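Local coordinates for 70 kDa peptidylprolyl isomerase, putative (PDB 2FBN), which is a putative FK506-binding peptidylprolyl isomerase whose C-terminal tetratricopeptide repeat domain probably binds the C-terminal pentapeptide of Hsp90, at residues Ala95-Ile108 with Tyr126-Leu138. Residues are numbered along the deposited sequence; the frame is centred on the assembly and turned at random.
Sequences ATCYNKNKDYPKAI and YKLGVANMYFGFL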
loop_
_atom_site.group_PDB
_atom_site.type_symbol
_atom_site.label_atom_id
_atom_site.label_comp_id
_atom_site.label_asym_id
_atom_site.label_seq_id
_atom_site.Cartn_x
_atom_site.Cartn_y
_atom_site.Cartn_z
ATOM N N ALA A 95 -11.578 1.926 0.914
ATOM C CA ALA A 95 -11.969 0.840 1.822
ATOM C C ALA A 95 -13.375 0.339 1.458
ATOM O O ALA A 95 -13.600 -0.871 1.339
ATOM C CB ALA A 95 -11.902 1.294 3.254
ATOM N N THR A 96 -14.306 1.270 1.253
ATOM C CA THR A 96 -15.647 0.912 0.750
ATOM C C THR A 96 -15.592 0.100 -0.551
ATOM O O THR A 96 -16.210 -0.969 -0.660
ATOM C CB THR A 96 -16.528 2.160 0.556
ATOM O OG1 THR A 96 -16.527 2.932 1.768
ATOM C CG2 THR A 96 -17.954 1.758 0.184
ATOM N N CYS A 97 -14.826 0.586 -1.532
ATOM C CA CYS A 97 -14.714 -0.082 -2.816
ATOM C C CYS A 97 -14.233 -1.509 -2.637
ATOM O O CYS A 97 -14.781 -2.450 -3.182
ATOM C CB CYS A 97 -13.758 0.678 -3.749
ATOM S SG CYS A 97 -14.482 2.228 -4.361
ATOM N N TYR A 98 -13.194 -1.667 -1.835
ATOM C CA TYR A 98 -12.621 -2.986 -1.658
ATOM C C TYR A 98 -13.537 -3.931 -0.859
ATOM O O TYR A 98 -13.593 -5.122 -1.153
ATOM C CB TYR A 98 -11.247 -2.842 -1.036
ATOM C CG TYR A 98 -10.192 -2.345 -2.009
ATOM C CD1 TYR A 98 -9.994 -2.974 -3.245
ATOM C CD2 TYR A 98 -9.370 -1.267 -1.669
ATOM C CE1 TYR A 98 -8.976 -2.538 -4.130
ATOM C CE2 TYR A 98 -8.358 -0.834 -2.541
ATOM C CZ TYR A 98 -8.181 -1.466 -3.760
ATOM O OH TYR A 98 -7.171 -1.033 -4.610
ATOM N N ASN A 99 -14.252 -3.407 0.140
ATOM C CA ASN A 99 -15.307 -4.219 0.799
ATOM C C ASN A 99 -16.382 -4.685 -0.182
ATOM O O ASN A 99 -16.774 -5.856 -0.183
ATOM C CB ASN A 99 -15.910 -3.480 1.982
ATOM C CG ASN A 99 -15.038 -3.587 3.237
ATOM O OD1 ASN A 99 -14.239 -4.530 3.372
ATOM N ND2 ASN A 99 -15.229 -2.663 4.174
ATOM N N LYS A 100 -16.816 -3.778 -1.042
ATOM C CA LYS A 100 -17.764 -4.113 -2.106
ATOM C C LYS A 100 -17.225 -5.208 -3.031
ATOM O O LYS A 100 -17.940 -6.167 -3.355
ATOM C CB LYS A 100 -18.122 -2.867 -2.906
ATOM C CG LYS A 100 -19.113 -1.963 -2.199
ATOM C CD LYS A 100 -19.298 -0.608 -2.896
ATOM C CE LYS A 100 -20.568 0.078 -2.380
ATOM N NZ LYS A 100 -21.817 -0.628 -2.878
ATOM N N ASN A 101 -15.957 -5.090 -3.433
ATOM C CA ASN A 101 -15.319 -6.086 -4.305
ATOM C C ASN A 101 -14.850 -7.350 -3.562
ATOM O O ASN A 101 -14.278 -8.261 -4.170
ATOM C CB ASN A 101 -14.141 -5.451 -5.065
ATOM C CG ASN A 101 -14.588 -4.654 -6.287
ATOM O OD1 ASN A 101 -15.783 -4.535 -6.570
ATOM N ND2 ASN A 101 -13.614 -4.106 -7.021
ATOM N N LYS A 102 -15.089 -7.383 -2.242
ATOM C CA LYS A 102 -14.651 -8.463 -1.352
ATOM C C LYS A 102 -13.143 -8.702 -1.363
ATOM O O LYS A 102 -12.675 -9.851 -1.230
ATOM C CB LYS A 102 -15.410 -9.769 -1.652
ATOM C CG LYS A 102 -16.912 -9.594 -1.718
ATOM C CD LYS A 102 -17.588 -10.951 -1.742
ATOM C CE LYS A 102 -18.946 -10.809 -2.345
ATOM N NZ LYS A 102 -18.810 -10.862 -3.828
ATOM N N ASP A 103 -12.379 -7.628 -1.541
ATOM C CA ASP A 103 -10.921 -7.724 -1.433
ATOM C C ASP A 103 -10.524 -7.190 -0.057
ATOM O O ASP A 103 -10.165 -6.010 0.133
ATOM C CB ASP A 103 -10.221 -6.995 -2.585
ATOM C CG ASP A 103 -8.725 -7.224 -2.590
ATOM O OD1 ASP A 103 -8.165 -7.434 -1.499
ATOM O OD2 ASP A 103 -8.108 -7.194 -3.690
ATOM N N TYR A 104 -10.626 -8.062 0.935
ATOM C CA TYR A 104 -10.565 -7.599 2.302
ATOM C C TYR A 104 -9.180 -7.099 2.755
ATOM O O TYR A 104 -9.100 -6.106 3.468
ATOM C CB TYR A 104 -11.193 -8.644 3.259
ATOM C CG TYR A 104 -12.653 -8.873 2.897
ATOM C CD1 TYR A 104 -13.579 -7.801 2.900
ATOM C CD2 TYR A 104 -13.093 -10.127 2.479
ATOM C CE1 TYR A 104 -14.927 -8.003 2.533
ATOM C CE2 TYR A 104 -14.424 -10.337 2.107
ATOM C CZ TYR A 104 -15.330 -9.284 2.150
ATOM O OH TYR A 104 -16.645 -9.511 1.776
ATOM N N PRO A 105 -8.096 -7.747 2.315
ATOM C CA PRO A 105 -6.768 -7.194 2.683
ATOM C C PRO A 105 -6.570 -5.743 2.237
ATOM O O PRO A 105 -6.008 -4.928 2.966
ATOM C CB PRO A 105 -5.800 -8.117 1.924
ATOM C CG PRO A 105 -6.516 -9.430 1.925
ATOM C CD PRO A 105 -7.945 -9.011 1.564
ATOM N N LYS A 106 -7.022 -5.422 1.029
ATOM C CA LYS A 106 -6.889 -4.043 0.538
ATOM C C LYS A 106 -7.785 -3.091 1.337
ATOM O O LYS A 106 -7.403 -1.986 1.644
ATOM C CB LYS A 106 -7.178 -4.008 -0.962
ATOM C CG LYS A 106 -6.165 -4.826 -1.755
ATOM C CD LYS A 106 -6.261 -4.591 -3.243
ATOM C CE LYS A 106 -5.206 -5.402 -3.984
ATOM N NZ LYS A 106 -5.446 -6.869 -3.845
ATOM N N ALA A 107 -8.997 -3.528 1.692
ATOM C CA ALA A 107 -9.854 -2.703 2.547
ATOM C C ALA A 107 -9.220 -2.482 3.924
ATOM O O ALA A 107 -9.241 -1.379 4.451
ATOM C CB ALA A 107 -11.269 -3.336 2.687
ATOM N N ILE A 108 -8.627 -3.530 4.497
ATOM C CA ILE A 108 -7.928 -3.379 5.766
ATOM C C ILE A 108 -6.848 -2.308 5.640
ATOM O O ILE A 108 -6.742 -1.422 6.489
ATOM C CB ILE A 108 -7.312 -4.724 6.219
ATOM C CG1 ILE A 108 -8.435 -5.683 6.609
ATOM C CG2 ILE A 108 -6.306 -4.488 7.349
ATOM C CD1 ILE A 108 -7.988 -7.135 6.853
ATOM N N TYR A 126 -15.399 1.269 11.331
ATOM C CA TYR A 126 -16.455 0.382 10.833
ATOM C C TYR A 126 -15.972 -0.421 9.616
ATOM O O TYR A 126 -16.084 -1.658 9.564
ATOM C CB TYR A 126 -17.713 1.190 10.484
ATOM C CG TYR A 126 -18.735 0.354 9.756
ATOM C CD1 TYR A 126 -19.400 -0.690 10.406
ATOM C CD2 TYR A 126 -19.024 0.580 8.420
ATOM C CE1 TYR A 126 -20.332 -1.479 9.732
ATOM C CE2 TYR A 126 -19.944 -0.214 7.748
ATOM C CZ TYR A 126 -20.592 -1.236 8.419
ATOM O OH TYR A 126 -21.508 -2.008 7.731
ATOM N N LYS A 127 -15.404 0.275 8.636
ATOM C CA LYS A 127 -14.951 -0.401 7.417
ATOM C C LYS A 127 -13.801 -1.377 7.711
ATOM O O LYS A 127 -13.742 -2.470 7.146
ATOM C CB LYS A 127 -14.549 0.631 6.366
ATOM C CG LYS A 127 -15.739 1.490 5.932
ATOM C CD LYS A 127 -15.294 2.698 5.101
ATOM C CE LYS A 127 -16.463 3.676 4.856
ATOM N NZ LYS A 127 -17.670 3.003 4.281
ATOM N N LEU A 128 -12.902 -0.982 8.608
ATOM C CA LEU A 128 -11.852 -1.887 9.089
ATOM C C LEU A 128 -12.453 -3.116 9.786
ATOM O O LEU A 128 -12.026 -4.255 9.567
ATOM C CB LEU A 128 -10.902 -1.149 10.036
ATOM C CG LEU A 128 -9.812 -2.009 10.686
ATOM C CD1 LEU A 128 -8.929 -2.696 9.647
ATOM C CD2 LEU A 128 -8.990 -1.091 11.570
ATOM N N GLY A 129 -13.459 -2.890 10.631
ATOM C CA GLY A 129 -14.131 -4.005 11.281
ATOM C C GLY A 129 -14.764 -4.969 10.300
ATOM O O GLY A 129 -14.598 -6.186 10.405
ATOM N N VAL A 130 -15.495 -4.437 9.320
ATOM C CA VAL A 130 -16.123 -5.292 8.303
ATOM C C VAL A 130 -15.077 -6.133 7.557
ATOM O O VAL A 130 -15.218 -7.332 7.420
ATOM C CB VAL A 130 -16.931 -4.447 7.309
ATOM C CG1 VAL A 130 -17.373 -5.285 6.104
ATOM C CG2 VAL A 130 -18.135 -3.822 8.027
ATOM N N ALA A 131 -13.992 -5.493 7.136
ATOM C CA ALA A 131 -12.986 -6.172 6.325
ATOM C C ALA A 131 -12.245 -7.238 7.153
ATOM O O ALA A 131 -12.026 -8.364 6.684
ATOM C CB ALA A 131 -12.028 -5.160 5.774
ATOM N N ASN A 132 -11.892 -6.873 8.377
ATOM C CA ASN A 132 -11.311 -7.831 9.338
ATOM C C ASN A 132 -12.229 -9.035 9.528
ATOM O O ASN A 132 -11.797 -10.195 9.483
ATOM C CB ASN A 132 -11.019 -7.159 10.678
ATOM C CG ASN A 132 -9.656 -6.466 10.717
ATOM O OD1 ASN A 132 -8.724 -6.862 10.004
ATOM N ND2 ASN A 132 -9.534 -5.430 11.559
ATOM N N MET A 133 -13.510 -8.745 9.735
ATOM C CA MET A 133 -14.474 -9.807 10.017
ATOM C C MET A 133 -14.553 -10.810 8.869
ATOM O O MET A 133 -14.421 -12.026 9.085
ATOM C CB MET A 133 -15.855 -9.206 10.280
ATOM C CG MET A 133 -16.957 -10.234 10.334
ATOM S SD MET A 133 -18.514 -9.433 10.745
ATOM C CE MET A 133 -18.800 -8.420 9.295
ATOM N N TYR A 134 -14.759 -10.311 7.651
ATOM C CA TYR A 134 -14.932 -11.198 6.508
ATOM C C TYR A 134 -13.641 -11.916 6.131
ATOM O O TYR A 134 -13.701 -13.015 5.577
ATOM C CB TYR A 134 -15.494 -10.449 5.310
ATOM C CG TYR A 134 -16.971 -10.160 5.457
ATOM C CD1 TYR A 134 -17.895 -11.210 5.591
ATOM C CD2 TYR A 134 -17.445 -8.850 5.463
ATOM C CE1 TYR A 134 -19.264 -10.965 5.708
ATOM C CE2 TYR A 134 -18.821 -8.592 5.581
ATOM C CZ TYR A 134 -19.711 -9.653 5.709
ATOM O OH TYR A 134 -21.059 -9.398 5.831
ATOM N N PHE A 135 -12.493 -11.328 6.458
ATOM C CA PHE A 135 -11.219 -12.002 6.158
ATOM C C PHE A 135 -10.858 -13.041 7.221
ATOM O O PHE A 135 -10.007 -13.904 6.989
ATOM C CB PHE A 135 -10.064 -11.000 6.002
ATOM C CG PHE A 135 -8.840 -11.593 5.324
ATOM C CD1 PHE A 135 -8.887 -11.979 3.989
ATOM C CD2 PHE A 135 -7.641 -11.758 6.033
ATOM C CE1 PHE A 135 -7.732 -12.529 3.354
ATOM C CE2 PHE A 135 -6.487 -12.281 5.403
ATOM C CZ PHE A 135 -6.548 -12.672 4.062
ATOM N N GLY A 136 -11.502 -12.957 8.381
ATOM C CA GLY A 136 -11.249 -13.916 9.446
ATOM C C GLY A 136 -10.474 -13.399 10.639
ATOM O O GLY A 136 -10.174 -14.167 11.567
ATOM N N PHE A 137 -10.175 -12.097 10.657
ATOM C CA PHE A 137 -9.584 -11.461 11.820
ATOM C C PHE A 137 -10.695 -11.108 12.807
ATOM O O PHE A 137 -11.002 -9.933 13.047
ATOM C CB PHE A 137 -8.771 -10.226 11.423
ATOM C CG PHE A 137 -7.472 -10.555 10.724
ATOM C CD1 PHE A 137 -6.461 -11.246 11.401
ATOM C CD2 PHE A 137 -7.265 -10.164 9.413
ATOM C CE1 PHE A 137 -5.228 -11.548 10.759
ATOM C CE2 PHE A 137 -6.035 -10.455 8.751
ATOM C CZ PHE A 137 -5.029 -11.158 9.434
ATOM N N LEU A 138 -11.300 -12.161 13.356
ATOM C CA LEU A 138 -12.539 -12.029 14.146
ATOM C C LEU A 138 -12.391 -11.288 15.463
ATOM O O LEU A 138 -13.227 -10.446 15.797
ATOM C CB LEU A 138 -13.189 -13.401 14.377
ATOM C CG LEU A 138 -13.629 -14.146 13.118
ATOM C CD1 LEU A 138 -14.298 -15.466 13.487
ATOM C CD2 LEU A 138 -14.543 -13.284 12.242
#
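Helix 122-135 of one tetratricopeptide repeat packs here against the helix-turn-helix of the repeat before it. Segment 126-135 runs roughly parallel to segment 95-100, with the axes at 26°, and roughly antiparallel to segment 104-108. A131 is the knob of this packing. Its methyl sits in a hole formed by N99, Y104, A107 and I108, with A131 CB 3.7 Å from A107 CB. The small side chains of A107 and A131 let helices 104-117 and 122-135 come close.

Two aromatic contacts lie where helix 104-117 starts and helix 122-135 ends. The Y104 ring takes Y134 CB over one face, a CH-pi contact with Y134 CB 3.5 Å from the centroid of the Y104 ring. With CG anti to its carbonyl carbon, Y104 lays this face against Y134 CB. The Y134 ring is near parallel to the Y104 ring but slid aside, with little overlap. P105 CG meets the F135 ring face, 3.6 Å from F135 CE1.

Further along, I108 spreads its two branches. I108 CG2 meets L128 CD1 at 3.9 Å. I108 CD1 reaches the F137 ring and N132. The amide of N132 is held by N144 and by H70 of the second subunit, so this corner adjoins the dimer interface.

Two polar bonds tie helix 122-135 to helix 77-100. K127 extends past A95, bends at its last torsion (chi4 -53°) and donates from K127 NZ to T96 OG1 at 2.8 Å. T96 OG1 also bonds to L92 O. N99 ND2 gives a weak but straight bond to K127 O, 3.3 Å long at 170°. Packing thus comes mainly from apolar groups round A131, while one firm and one weak hydrogen bond link helices 77-100 and 122-135, a pairing consistent with neighbouring tetratricopeptide repeats.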